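Side-chain contact in protection of telomeres protein 1 (Schizosaccharomyces pombe, PDB 5USB), which binds single-stranded telomeric DNA to protect the 3' overhang of chromosome ends and regulates telomerase and telomere length: residues 80-83 with 84-87. The protein carries 1 engineered substitution. Residues are numbered along the deposited sequence; the frame is centred on the assembly and turned at random.
Sequences YIKE and GDYV
Asp85 folds its carboxylate back onto Lys82 across a type II beta turn, Lys82 to Asp85, that leads from the loop after helix 72-77 into strand 86-90 of Pot1pC, an OB-fold single-stranded DNA-binding domain of the protein. The turn is closed by a hydrogen bond from Asp85 N to Lys82 O at 3.0 Å, while Gly84, at its third position with phi 93°, adopts a backbone shape in which a CB would clash with Glu83 O. In Asp85, CG stands beside the backbone N and anti to the carbonyl carbon (chi1 -74°), which carries the carboxylate back over the turn and sets OD2 of Asp85 beside CB of Lys82 at 3.7 Å. Asp85 OD2 accepts a hydrogen bond from Lys82 N at 2.9 Å. That donor comes in from above the carboxylate plane, 54° out of it. OD2 is also salt-bridged to NZ of Lys120, which donates a hydrogen bond to Tyr80 O as well, and these two bonds link the loop to strand 117-121. Replacing this aspartate by alanine is likely to leave Lys82 N without its side-chain acceptor and Lys120 without its carboxylate partner. Ile81, just before the turn, meets Val87, just after it: the buried side chains cross obliquely, CG2 of Ile81 meeting CG1 of Val87 at 3.9 Å, and both pack on Val21 of strand 14-26. On the other carboxylate oxygen, a water donates to Asp85 OD1 at 2.8 Å and to Glu83 O at 2.9 Å.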
ATOM      1  N   TYR A  80      11.265  -2.921  -9.587  1.00 17.78           N
ATOM      2  CA  TYR A  80      12.025  -2.182  -8.595  1.00 16.02           C
ATOM      3  C   TYR A  80      11.514  -2.425  -7.177  1.00 21.68           C
ATOM      4  O   TYR A  80      12.284  -2.883  -6.328  1.00 19.05           O
ATOM      5  CB  TYR A  80      11.996  -0.695  -8.966  1.00 16.36           C
ATOM      6  CG  TYR A  80      12.673   0.205  -8.003  1.00 16.78           C
ATOM      7  CD1 TYR A  80      13.942  -0.080  -7.497  1.00 18.08           C
ATOM      8  CD2 TYR A  80      12.077   1.381  -7.615  1.00 18.20           C
ATOM      9  CE1 TYR A  80      14.562   0.766  -6.600  1.00 19.87           C
ATOM     10  CE2 TYR A  80      12.700   2.224  -6.712  1.00 17.63           C
ATOM     11  CZ  TYR A  80      13.938   1.920  -6.237  1.00 16.92           C
ATOM     12  OH  TYR A  80      14.550   2.779  -5.365  1.00 19.14           O
ATOM     13  N   ILE A  81      10.243  -2.105  -6.897  1.00 14.50           N
ATOM     14  CA  ILE A  81       9.662  -2.344  -5.579  1.00 14.10           C
ATOM     15  C   ILE A  81       9.389  -3.833  -5.428  1.00 16.69           C
ATOM     16  O   ILE A  81       8.729  -4.450  -6.276  1.00 16.84           O
ATOM     17  CB  ILE A  81       8.372  -1.533  -5.386  1.00 14.66           C
ATOM     18  CG1 ILE A  81       8.597  -0.070  -5.585  1.00 16.17           C
ATOM     19  CG2 ILE A  81       7.759  -1.807  -3.990  1.00 15.97           C
ATOM     20  CD1 ILE A  81       9.571   0.550  -4.610  1.00 20.67           C
ATOM     21  N   LYS A  82       9.882  -4.413  -4.342  1.00 15.19           N
ATOM     22  CA  LYS A  82       9.819  -5.857  -4.125  1.00 15.41           C
ATOM     23  C   LYS A  82       9.103  -6.142  -2.821  1.00 12.91           C
ATOM     24  O   LYS A  82       9.067  -5.320  -1.905  1.00 13.86           O
ATOM     25  CB  LYS A  82      11.200  -6.526  -4.019  1.00 18.71           C
ATOM     26  CG  LYS A  82      12.200  -6.264  -5.162  1.00 21.47           C
ATOM     27  CD  LYS A  82      11.701  -6.755  -6.480  1.00 28.92           C
ATOM     28  CE  LYS A  82      12.645  -6.346  -7.612  1.00 32.66           C
ATOM     29  NZ  LYS A  82      12.024  -6.638  -8.938  1.00 31.91           N
ATOM     30  N   GLU A  83       8.572  -7.350  -2.725  1.00 14.95           N
ATOM     31  CA  GLU A  83       7.999  -7.815  -1.479  1.00 14.20           C
ATOM     32  C   GLU A  83       9.022  -7.708  -0.347  1.00 11.51           C
ATOM     33  O   GLU A  83      10.179  -8.118  -0.507  1.00 13.96           O
ATOM     34  CB  GLU A  83       7.518  -9.265  -1.658  1.00 14.61           C
ATOM     35  CG  GLU A  83       6.372  -9.305  -2.647  1.00 17.93           C
ATOM     36  CD  GLU A  83       5.773 -10.665  -2.936  1.00 21.98           C
ATOM     37  OE1 GLU A  83       4.748 -10.712  -3.677  1.00 15.75           O
ATOM     38  OE2 GLU A  83       6.294 -11.678  -2.415  1.00 22.94           O
ATOM     39  N   GLY A  84       8.577  -7.178   0.778  1.00 14.31           N
ATOM     40  CA  GLY A  84       9.414  -6.955   1.946  1.00 14.70           C
ATOM     41  C   GLY A  84      10.040  -5.579   2.007  1.00 16.85           C
ATOM     42  O   GLY A  84      10.456  -5.135   3.100  1.00 18.28           O
ATOM     43  N   ASP A  85      10.067  -4.870   0.885  1.00 14.99           N
ATOM     44  CA  ASP A  85      10.550  -3.503   0.890  1.00 14.21           C
ATOM     45  C   ASP A  85       9.625  -2.586   1.706  1.00 16.06           C
ATOM     46  O   ASP A  85       8.422  -2.836   1.893  1.00 16.26           O
ATOM     47  CB  ASP A  85      10.635  -2.944  -0.528  1.00 15.55           C
ATOM     48  CG  ASP A  85      11.773  -3.489  -1.331  1.00 20.46           C
ATOM     49  OD1 ASP A  85      12.677  -4.166  -0.787  1.00 20.52           O
ATOM     50  OD2 ASP A  85      11.759  -3.210  -2.554  1.00 21.89           O
ATOM     51  N   TYR A  86      10.205  -1.489   2.191  1.00 14.57           N
ATOM     52  CA  TYR A  86       9.444  -0.409   2.787  1.00 14.59           C
ATOM     53  C   TYR A  86       9.296   0.707   1.777  1.00 14.21           C
ATOM     54  O   TYR A  86      10.201   0.943   0.967  1.00 15.51           O
ATOM     55  CB  TYR A  86      10.131   0.102   4.056  1.00 18.21           C
ATOM     56  CG  TYR A  86      10.256  -0.943   5.117  1.00 19.02           C
ATOM     57  CD1 TYR A  86       9.254  -1.125   6.034  1.00 17.49           C
ATOM     58  CD2 TYR A  86      11.371  -1.747   5.191  1.00 20.83           C
ATOM     59  CE1 TYR A  86       9.348  -2.087   7.015  1.00 19.97           C
ATOM     60  CE2 TYR A  86      11.472  -2.723   6.148  1.00 22.71           C
ATOM     61  CZ  TYR A  86      10.461  -2.875   7.070  1.00 23.64           C
ATOM     62  OH  TYR A  86      10.566  -3.853   8.060  1.00 26.96           O
ATOM     63  N   VAL A  87       8.132   1.326   1.767  1.00 12.12           N
ATOM     64  CA  VAL A  87       7.826   2.391   0.828  1.00 11.93           C
ATOM     65  C   VAL A  87       7.243   3.582   1.587  1.00 15.05           C
ATOM     66  O   VAL A  87       6.654   3.449   2.666  1.00 13.90           O
ATOM     67  CB  VAL A  87       6.880   1.954  -0.313  1.00 12.75           C
ATOM     68  CG1 VAL A  87       7.515   0.883  -1.210  1.00 14.59           C
ATOM     69  CG2 VAL A  87       5.572   1.444   0.210  1.00 16.34           C
TER
HETATM   70  O   HOH W   1      12.707  -6.885   0.004  1.00 26.93           O